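Local structure of MdcC (Pseudomonas fluorescens, 5VIT) at residues 4-9 with 57-62; 26-31 with 86-91; 61-66 with 91-96. The protein probably serves as the acyl carrier subunit of malonate decarboxylase, presenting acetyl and malonyl thioesters on a covalently attached dephospho-CoA-type prosthetic group. All coordinates share one frame; numbering follows the deposited sequence.

The three contacts belong to one two-layer fold, a mixed five-stranded sheet with helices 52-62 and 82-96 side by side on the same face. Interaction 1 sets helix 52-62 against strand 2-9, one of the two outermost within the chain, and interaction 2 sets helix 82-96 against strand 27-34. Interaction 3 joins the C-terminal ends of the two helices. The centres of interactions 1 and 2 are about 14 Å apart, each about 11 Å from that of interaction 3. Along the chain the segments of interaction 2 alternate with those of interactions 1 and 3. Phe59 CE2 lies 3.5 Å from Leu89 CD1 and Phe8 CG 3.9 Å from Phe63 CD1, apolar touches that tie both helices to each other and to the sheet.

Interaction 1 (4-9 with 57-62); sequences LSFEFP and HLFERL
Phe6 of strand 2-9 offers a ring face to the edge of Phe59 in 57-62. The pair is T-shaped: the planes stand 69° apart, the centroids are 5.2 Å apart, and the edge of Phe59 points at the face of Phe6. The closest atoms are Phe6 CD1 and Phe59 CE1, at 3.7 Å, which places the approach toward the rim of the Phe6 ring. Two residues on, the strand's alternation brings Phe8 to the same side. In both residues CG lies anti to the carbonyl carbon (chi1 -57° and -67°), which carries the rings to the helix side, where each crosses Phe59 at about a right angle. Phe8 meets the root of the Phe59 side chain obliquely: CZ is a close 3.4 Å and CE1 3.6 Å from Phe59 CB. Phe59 thus lies across two strand residues, its CE1 at Phe6 and its CB at Phe8, through apolar contact alone. Around these rings, Ile42 of strand 39-46 touches all three phenylalanines, and Trp55 and Gln56 add to the cover of Phe6. Phe59 reaches Leu89, so the contact packs helix 52-62 on strand 2-9, an outermost strand within this chain, with helix 82-96 alongside Phe59.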
loop_
_atom_site.group_PDB
_atom_site.type_symbol
_atom_site.label_atom_id
_atom_site.label_comp_id
_atom_site.label_asym_id
_atom_site.label_seq_id
_atom_site.Cartn_x
_atom_site.Cartn_y
_atom_site.Cartn_z
ATOM N N LEU B 4 26.222 14.867 -11.524
ATOM C CA LEU B 4 26.318 14.217 -10.233
ATOM C C LEU B 4 26.692 12.772 -10.459
ATOM O O LEU B 4 26.324 12.181 -11.471
ATOM C CB LEU B 4 24.989 14.318 -9.472
ATOM C CG LEU B 4 24.368 15.702 -9.314
ATOM C CD1 LEU B 4 22.923 15.583 -8.865
ATOM C CD2 LEU B 4 25.162 16.510 -8.301
ATOM N N SER B 5 27.419 12.203 -9.508
ATOM C CA SER B 5 27.844 10.816 -9.599
ATOM C C SER B 5 27.443 10.078 -8.352
ATOM O O SER B 5 27.543 10.617 -7.253
ATOM C CB SER B 5 29.356 10.724 -9.798
ATOM O OG SER B 5 29.721 11.414 -10.976
ATOM N N PHE B 6 26.983 8.848 -8.517
ATOM C CA PHE B 6 26.570 8.047 -7.378
ATOM C C PHE B 6 27.138 6.663 -7.541
ATOM O O PHE B 6 27.410 6.227 -8.654
ATOM C CB PHE B 6 25.041 7.978 -7.257
ATOM C CG PHE B 6 24.382 9.323 -7.164
ATOM C CD1 PHE B 6 24.135 10.065 -8.305
ATOM C CD2 PHE B 6 24.020 9.845 -5.938
ATOM C CE1 PHE B 6 23.550 11.304 -8.225
ATOM C CE2 PHE B 6 23.419 11.081 -5.851
ATOM C CZ PHE B 6 23.174 11.810 -7.003
ATOM N N GLU B 7 27.313 5.969 -6.426
ATOM C CA GLU B 7 27.803 4.608 -6.478
ATOM C C GLU B 7 27.175 3.771 -5.374
ATOM O O GLU B 7 26.963 4.231 -4.250
ATOM C CB GLU B 7 29.329 4.595 -6.394
ATOM C CG GLU B 7 29.925 3.210 -6.480
ATOM C CD GLU B 7 31.431 3.246 -6.584
ATOM O OE1 GLU B 7 32.080 2.339 -6.017
ATOM O OE2 GLU B 7 31.957 4.179 -7.240
ATOM N N PHE B 8 26.847 2.537 -5.712
ATOM C CA PHE B 8 26.126 1.686 -4.793
ATOM C C PHE B 8 26.658 0.289 -4.885
ATOM O O PHE B 8 27.182 -0.099 -5.930
ATOM C CB PHE B 8 24.620 1.712 -5.088
ATOM C CG PHE B 8 23.992 3.035 -4.805
ATOM C CD1 PHE B 8 23.814 3.962 -5.820
ATOM C CD2 PHE B 8 23.624 3.373 -3.511
ATOM C CE1 PHE B 8 23.265 5.187 -5.549
ATOM C CE2 PHE B 8 23.067 4.601 -3.238
ATOM C CZ PHE B 8 22.894 5.509 -4.255
ATOM N N PRO B 9 26.536 -0.469 -3.783
ATOM C CA PRO B 9 26.891 -1.889 -3.796
ATOM C C PRO B 9 25.952 -2.649 -4.716
ATOM O O PRO B 9 24.739 -2.440 -4.659
ATOM C CB PRO B 9 26.716 -2.314 -2.332
ATOM C CG PRO B 9 25.738 -1.323 -1.772
ATOM C CD PRO B 9 26.069 -0.026 -2.458
ATOM N N HIS B 57 18.497 10.283 -2.032
ATOM C CA HIS B 57 17.378 9.637 -1.361
ATOM C C HIS B 57 16.643 8.673 -2.273
ATOM O O HIS B 57 16.327 7.555 -1.874
ATOM C CB HIS B 57 16.402 10.683 -0.832
ATOM C CG HIS B 57 16.938 11.455 0.330
ATOM N ND1 HIS B 57 16.866 12.829 0.407
ATOM C CD2 HIS B 57 17.557 11.041 1.460
ATOM C CE1 HIS B 57 17.416 13.229 1.539
ATOM N NE2 HIS B 57 17.843 12.164 2.197
ATOM N N LEU B 58 16.394 9.119 -3.500
ATOM C CA LEU B 58 15.669 8.340 -4.499
ATOM C C LEU B 58 16.328 6.967 -4.714
ATOM O O LEU B 58 15.680 5.911 -4.595
ATOM C CB LEU B 58 15.609 9.149 -5.801
ATOM C CG LEU B 58 14.593 8.802 -6.885
ATOM C CD1 LEU B 58 13.327 8.327 -6.259
ATOM C CD2 LEU B 58 14.293 10.037 -7.709
ATOM N N PHE B 59 17.632 6.991 -4.990
ATOM C CA PHE B 59 18.410 5.767 -5.193
ATOM C C PHE B 59 18.506 4.915 -3.926
ATOM O O PHE B 59 18.495 3.684 -3.983
ATOM C CB PHE B 59 19.821 6.115 -5.672
ATOM C CG PHE B 59 19.863 6.773 -7.021
ATOM C CD1 PHE B 59 20.710 7.841 -7.258
ATOM C CD2 PHE B 59 19.082 6.308 -8.059
ATOM C CE1 PHE B 59 20.766 8.438 -8.499
ATOM C CE2 PHE B 59 19.135 6.909 -9.305
ATOM C CZ PHE B 59 19.974 7.973 -9.522
ATOM N N GLU B 60 18.637 5.575 -2.782
ATOM C CA GLU B 60 18.716 4.863 -1.521
ATOM C C GLU B 60 17.493 3.977 -1.333
ATOM O O GLU B 60 17.619 2.824 -0.953
ATOM C CB GLU B 60 18.837 5.837 -0.359
ATOM C CG GLU B 60 20.241 6.314 -0.115
ATOM C CD GLU B 60 20.293 7.432 0.909
ATOM O OE1 GLU B 60 19.223 7.807 1.450
ATOM O OE2 GLU B 60 21.405 7.941 1.159
ATOM N N ARG B 61 16.314 4.527 -1.624
ATOM C CA ARG B 61 15.054 3.810 -1.464
ATOM C C ARG B 61 14.889 2.737 -2.490
ATOM O O ARG B 61 14.397 1.642 -2.205
ATOM C CB ARG B 61 13.889 4.770 -1.563
ATOM C CG ARG B 61 13.893 5.750 -0.448
ATOM C CD ARG B 61 12.547 6.312 -0.308
ATOM N NE ARG B 61 12.479 7.186 0.845
ATOM C CZ ARG B 61 11.345 7.704 1.283
ATOM N NH1 ARG B 61 10.220 7.394 0.648
ATOM N NH2 ARG B 61 11.341 8.511 2.339
ATOM N N LEU B 62 15.288 3.064 -3.706
ATOM C CA LEU B 62 15.221 2.117 -4.793
ATOM C C LEU B 62 16.053 0.854 -4.478
ATOM O O LEU B 62 15.626 -0.268 -4.748
ATOM C CB LEU B 62 15.693 2.804 -6.071
ATOM C CG LEU B 62 15.402 2.143 -7.403
ATOM C CD1 LEU B 62 13.899 1.973 -7.610
ATOM C CD2 LEU B 62 16.050 2.977 -8.507
#

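Interaction 2 (26-31 with 86-91); sequences GDLEVL and RLRLEQ
Asp27 OD2 is gripped by two groups: the backbone N of Leu28 donates a hydrogen bond to it at 2.7 Å, and Arg88 NH1 of the helix lies 2.8 Å away. The second is a salt bridge of charges only. The carboxylate sits over one face of the guanidinium, with the two planes 66° apart, and no N-H points at the oxygen. The bond from Leu28 N arrives well out of the carboxylate plane, and it ties the acid to its own strand.

Arg88 reaches the acid by a bend in its chain: chi3 is 140°, some 40° short of fully extended, and it turns the guanidinium toward the start of the strand. On the way the aliphatic part slides past Leu28 in the opposite direction, with Arg88 CD 3.4 Å from Leu28 CD2. The same CD comes within 3.4 Å of Leu28 O. Farther along the strand, Val30 CG1 meets Leu89 CD2 at 4.1 Å, the two side chains crossing at about a right angle.

Strand 27-31 and helix 86-91 run nearly parallel, with axes 8.9 Å apart at closest and 26° between their directions. This is helix-on-sheet packing in a two-layer alpha/beta fold; Val30 also touches Ile73 and Ile75 of strand 71-78. Elsewhere on the helix, Arg86 holds Glu90 OE2 with NE (3.0 Å) and NH2, and its NH1 forms a salt bridge to Glu466 of the MdcA chain.

Asp27 lies two residues beyond Ser25, the predicted attachment site of the prosthetic group, which is unmodified here. With no directed N-H across the pair, the attraction between Asp27 and Arg88 probably depends little on exact orientation.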
loop_
_atom_site.group_PDB
_atom_site.type_symbol
_atom_site.label_atom_id
_atom_site.label_comp_id
_atom_site.label_asym_id
_atom_site.label_seq_id
_atom_site.Cartn_x
_atom_site.Cartn_y
_atom_site.Cartn_z
ATOM N N GLY B 26 10.367 17.975 -18.144
ATOM C CA GLY B 26 9.581 17.226 -17.183
ATOM C C GLY B 26 9.774 15.731 -17.331
ATOM O O GLY B 26 9.001 14.933 -16.795
ATOM N N ASP B 27 10.816 15.349 -18.057
ATOM C CA ASP B 27 11.091 13.937 -18.327
ATOM C C ASP B 27 12.598 13.675 -18.288
ATOM O O ASP B 27 13.388 14.608 -18.136
ATOM C CB ASP B 27 10.497 13.527 -19.691
ATOM C CG ASP B 27 10.274 12.027 -19.811
ATOM O OD1 ASP B 27 9.769 11.580 -20.868
ATOM O OD2 ASP B 27 10.607 11.289 -18.858
ATOM N N LEU B 28 12.989 12.410 -18.431
ATOM C CA LEU B 28 14.403 12.037 -18.454
ATOM C C LEU B 28 14.597 10.811 -19.332
ATOM O O LEU B 28 13.655 10.047 -19.548
ATOM C CB LEU B 28 14.918 11.738 -17.040
ATOM C CG LEU B 28 14.443 10.418 -16.413
ATOM C CD1 LEU B 28 15.300 10.065 -15.213
ATOM C CD2 LEU B 28 12.923 10.465 -15.999
ATOM N N GLU B 29 15.816 10.607 -19.824
ATOM C CA GLU B 29 16.165 9.317 -20.414
ATOM C C GLU B 29 17.142 8.603 -19.498
ATOM O O GLU B 29 17.879 9.241 -18.759
ATOM C CB GLU B 29 16.773 9.468 -21.812
ATOM C CG GLU B 29 18.191 10.053 -21.808
ATOM C CD GLU B 29 18.767 10.235 -23.216
ATOM O OE1 GLU B 29 19.908 10.746 -23.332
ATOM O OE2 GLU B 29 18.084 9.868 -24.205
ATOM N N VAL B 30 17.147 7.277 -19.544
ATOM C CA VAL B 30 18.063 6.505 -18.733
ATOM C C VAL B 30 18.735 5.448 -19.612
ATOM O O VAL B 30 18.059 4.658 -20.276
ATOM C CB VAL B 30 17.340 5.838 -17.522
ATOM C CG1 VAL B 30 18.308 5.003 -16.723
ATOM C CG2 VAL B 30 16.715 6.900 -16.611
ATOM N N LEU B 31 20.064 5.466 -19.638
ATOM C CA LEU B 31 20.842 4.443 -20.333
ATOM C C LEU B 31 21.301 3.429 -19.300
ATOM O O LEU B 31 21.822 3.812 -18.254
ATOM C CB LEU B 31 22.061 5.042 -21.042
ATOM C CG LEU B 31 22.022 5.959 -22.273
ATOM C CD1 LEU B 31 21.768 5.153 -23.525
ATOM C CD2 LEU B 31 21.034 7.112 -22.136
ATOM N N ARG B 86 11.588 7.691 -10.599
ATOM C CA ARG B 86 11.489 6.342 -10.049
ATOM C C ARG B 86 10.859 5.354 -11.040
ATOM O O ARG B 86 11.393 4.270 -11.268
ATOM C CB ARG B 86 10.687 6.344 -8.747
ATOM C CG ARG B 86 10.461 4.934 -8.249
ATOM C CD ARG B 86 9.796 4.852 -6.893
ATOM N NE ARG B 86 9.530 3.449 -6.600
ATOM C CZ ARG B 86 8.810 3.014 -5.572
ATOM N NH1 ARG B 86 8.253 3.873 -4.720
ATOM N NH2 ARG B 86 8.642 1.712 -5.407
ATOM N N LEU B 87 9.733 5.748 -11.638
ATOM C CA LEU B 87 9.017 4.886 -12.577
ATOM C C LEU B 87 9.881 4.481 -13.782
ATOM O O LEU B 87 9.903 3.319 -14.178
ATOM C CB LEU B 87 7.745 5.585 -13.052
ATOM C CG LEU B 87 6.693 4.707 -13.723
ATOM C CD1 LEU B 87 6.274 3.559 -12.794
ATOM C CD2 LEU B 87 5.491 5.554 -14.119
ATOM N N ARG B 88 10.594 5.444 -14.355
ATOM C CA ARG B 88 11.492 5.165 -15.474
ATOM C C ARG B 88 12.677 4.281 -15.135
ATOM O O ARG B 88 13.071 3.434 -15.935
ATOM C CB ARG B 88 12.010 6.463 -16.054
ATOM C CG ARG B 88 10.976 7.066 -16.928
ATOM C CD ARG B 88 11.617 7.935 -17.927
ATOM N NE ARG B 88 10.988 7.797 -19.224
ATOM C CZ ARG B 88 9.801 8.281 -19.541
ATOM N NH1 ARG B 88 9.083 8.919 -18.623
ATOM N NH2 ARG B 88 9.333 8.120 -20.779
ATOM N N LEU B 89 13.247 4.498 -13.953
ATOM C CA LEU B 89 14.353 3.685 -13.491
ATOM C C LEU B 89 13.883 2.249 -13.348
ATOM O O LEU B 89 14.615 1.316 -13.687
ATOM C CB LEU B 89 14.908 4.224 -12.174
ATOM C CG LEU B 89 15.959 5.317 -12.340
ATOM C CD1 LEU B 89 16.157 6.091 -11.056
ATOM C CD2 LEU B 89 17.250 4.652 -12.766
ATOM N N GLU B 90 12.652 2.070 -12.864
ATOM C CA GLU B 90 12.099 0.728 -12.706
ATOM C C GLU B 90 11.821 0.118 -14.084
ATOM O O GLU B 90 12.089 -1.071 -14.295
ATOM C CB GLU B 90 10.843 0.754 -11.815
ATOM C CG GLU B 90 11.174 0.926 -10.312
ATOM C CD GLU B 90 9.986 1.374 -9.442
ATOM O OE1 GLU B 90 9.105 2.114 -9.946
ATOM O OE2 GLU B 90 9.952 1.018 -8.238
ATOM N N GLN B 91 11.331 0.929 -15.027
ATOM C CA GLN B 91 11.171 0.489 -16.421
ATOM C C GLN B 91 12.497 0.024 -17.050
ATOM O O GLN B 91 12.555 -0.987 -17.763
ATOM C CB GLN B 91 10.594 1.612 -17.283
ATOM C CG GLN B 91 9.191 2.076 -16.910
ATOM C CD GLN B 91 8.701 3.235 -17.790
ATOM O OE1 GLN B 91 9.481 3.850 -18.541
ATOM N NE2 GLN B 91 7.405 3.544 -17.688
#

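Interaction 3 (61-66 with 91-96); sequences RLFDGQ and QGFEEI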
loop_
_atom_site.group_PDB
_atom_site.type_symbol
_atom_site.label_atom_id
_atom_site.label_comp_id
_atom_site.label_asym_id
_atom_site.label_seq_id
_atom_site.Cartn_x
_atom_site.Cartn_y
_atom_site.Cartn_z
ATOM N N ARG B 61 16.314 4.527 -1.624
ATOM C CA ARG B 61 15.054 3.810 -1.464
ATOM C C ARG B 61 14.889 2.737 -2.490
ATOM O O ARG B 61 14.397 1.642 -2.205
ATOM C CB ARG B 61 13.889 4.770 -1.563
ATOM C CG ARG B 61 13.893 5.750 -0.448
ATOM C CD ARG B 61 12.547 6.312 -0.308
ATOM N NE ARG B 61 12.479 7.186 0.845
ATOM C CZ ARG B 61 11.345 7.704 1.283
ATOM N NH1 ARG B 61 10.220 7.394 0.648
ATOM N NH2 ARG B 61 11.341 8.511 2.339
ATOM N N LEU B 62 15.288 3.064 -3.706
ATOM C CA LEU B 62 15.221 2.117 -4.793
ATOM C C LEU B 62 16.053 0.854 -4.478
ATOM O O LEU B 62 15.626 -0.268 -4.748
ATOM C CB LEU B 62 15.693 2.804 -6.071
ATOM C CG LEU B 62 15.402 2.143 -7.403
ATOM C CD1 LEU B 62 13.899 1.973 -7.610
ATOM C CD2 LEU B 62 16.050 2.977 -8.507
ATOM N N PHE B 63 17.226 1.036 -3.878
ATOM C CA PHE B 63 18.142 -0.088 -3.655
ATOM C C PHE B 63 18.169 -0.614 -2.206
ATOM O O PHE B 63 19.021 -1.432 -1.851
ATOM C CB PHE B 63 19.555 0.317 -4.091
ATOM C CG PHE B 63 19.615 0.855 -5.492
ATOM C CD1 PHE B 63 20.353 1.993 -5.787
ATOM C CD2 PHE B 63 18.917 0.228 -6.515
ATOM C CE1 PHE B 63 20.386 2.498 -7.077
ATOM C CE2 PHE B 63 18.951 0.727 -7.804
ATOM C CZ PHE B 63 19.683 1.864 -8.085
ATOM N N ASP B 64 17.222 -0.158 -1.389
ATOM C CA ASP B 64 17.123 -0.552 0.022
ATOM C C ASP B 64 16.841 -2.052 0.191
ATOM O O ASP B 64 15.733 -2.528 -0.064
ATOM C CB ASP B 64 16.030 0.291 0.709
ATOM C CG ASP B 64 15.903 0.018 2.214
ATOM O OD1 ASP B 64 15.067 0.678 2.870
ATOM O OD2 ASP B 64 16.621 -0.843 2.754
ATOM N N GLY B 65 17.858 -2.792 0.629
ATOM C CA GLY B 65 17.707 -4.203 0.943
ATOM C C GLY B 65 17.527 -5.066 -0.293
ATOM O O GLY B 65 17.016 -6.189 -0.220
ATOM N N GLN B 66 17.938 -4.544 -1.445
ATOM C CA GLN B 66 17.847 -5.324 -2.669
ATOM C C GLN B 66 18.972 -4.963 -3.602
ATOM O O GLN B 66 18.987 -3.882 -4.200
ATOM C CB GLN B 66 16.501 -5.129 -3.351
ATOM C CG GLN B 66 15.958 -3.743 -3.243
ATOM C CD GLN B 66 14.458 -3.709 -3.492
ATOM O OE1 GLN B 66 13.993 -3.959 -4.607
ATOM N NE2 GLN B 66 13.692 -3.419 -2.443
ATOM N N GLN B 91 11.331 0.929 -15.027
ATOM C CA GLN B 91 11.171 0.489 -16.421
ATOM C C GLN B 91 12.497 0.024 -17.050
ATOM O O GLN B 91 12.555 -0.987 -17.763
ATOM C CB GLN B 91 10.594 1.612 -17.283
ATOM C CG GLN B 91 9.191 2.076 -16.910
ATOM C CD GLN B 91 8.701 3.235 -17.790
ATOM O OE1 GLN B 91 9.481 3.850 -18.541
ATOM N NE2 GLN B 91 7.405 3.544 -17.688
ATOM N N GLY B 92 13.555 0.793 -16.803
ATOM C CA GLY B 92 14.882 0.453 -17.280
ATOM C C GLY B 92 15.393 -0.862 -16.712
ATOM O O GLY B 92 15.840 -1.727 -17.463
ATOM N N PHE B 93 15.319 -1.017 -15.391
ATOM C CA PHE B 93 15.768 -2.247 -14.720
ATOM C C PHE B 93 14.974 -3.453 -15.183
ATOM O O PHE B 93 15.523 -4.548 -15.290
ATOM C CB PHE B 93 15.668 -2.116 -13.194
ATOM C CG PHE B 93 16.857 -1.433 -12.563
ATOM C CD1 PHE B 93 16.806 -0.085 -12.224
ATOM C CD2 PHE B 93 18.031 -2.135 -12.316
ATOM C CE1 PHE B 93 17.896 0.549 -11.638
ATOM C CE2 PHE B 93 19.124 -1.506 -11.737
ATOM C CZ PHE B 93 19.059 -0.162 -11.397
ATOM N N GLU B 94 13.686 -3.243 -15.460
ATOM C CA GLU B 94 12.813 -4.282 -15.996
ATOM C C GLU B 94 13.292 -4.842 -17.338
ATOM O O GLU B 94 13.345 -6.058 -17.518
ATOM C CB GLU B 94 11.393 -3.745 -16.170
ATOM C CG GLU B 94 10.299 -4.722 -15.770
ATOM C CD GLU B 94 9.982 -4.649 -14.282
ATOM O OE1 GLU B 94 10.669 -3.880 -13.564
ATOM O OE2 GLU B 94 9.041 -5.342 -13.829
ATOM N N GLU B 95 13.595 -3.952 -18.285
ATOM C CA GLU B 95 14.090 -4.360 -19.608
ATOM C C GLU B 95 15.435 -5.096 -19.559
ATOM O O GLU B 95 15.634 -6.091 -20.258
ATOM C CB GLU B 95 14.223 -3.148 -20.527
ATOM C CG GLU B 95 12.915 -2.599 -21.027
ATOM C CD GLU B 95 13.103 -1.573 -22.133
ATOM O OE1 GLU B 95 14.073 -1.699 -22.915
ATOM O OE2 GLU B 95 12.275 -0.641 -22.226
ATOM N N ILE B 96 16.345 -4.596 -18.726
ATOM C CA ILE B 96 17.688 -5.159 -18.576
ATOM C C ILE B 96 17.664 -6.642 -18.162
ATOM O O ILE B 96 18.575 -7.402 -18.504
ATOM C CB ILE B 96 18.509 -4.334 -17.540
ATOM C CG1 ILE B 96 19.857 -3.923 -18.123
ATOM C CG2 ILE B 96 18.728 -5.100 -16.248
ATOM C CD1 ILE B 96 19.754 -2.819 -19.106
#
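Phe63 and Phe93 bridge the ends of the two helices with the far atoms of their rings. Phe63 CE2 lies 3.7 Å from Phe93 CZ and 4.0 Å from Phe93 CE1, and the latter two atoms sit at the edge of the Phe63 ring, close to its plane. The planes are 72° apart and the centroids 5.9 Å, an oblique pairing. Both CG atoms lie on the side away from the carbonyl carbon, chi1 -53° at Phe63 and -84° at Phe93. With these torsions the side chains cross at about a right angle, spanning backbones whose nearest CA atoms, those of Leu62 and Phe93, are 10.9 Å apart. Leu62 joins them with one branch, CD2, at 4.4 Å from Phe93 CE1, while its CB lies over one face of the neighbouring Phe63 ring, offset toward the rim.

Phe63 is where helix 52-62 gives way to a type II beta turn ending at Gln66, with Gly65 at the position of positive phi. Helix 52-62 is the crossover of a beta-alpha-beta unit whose parallel strands are 39-46 and 71-78, and the turn starts the return to the second strand. Within it, Gln66 NE2 donates to Asp64 O at 3.3 Å. Phe63 also touches Leu40 and Ile42 of strand 39-46 and pairs edge-to-face with Phe8, Phe93 touches Leu71 and Ile73 of strand 71-78, and both touch Pro68.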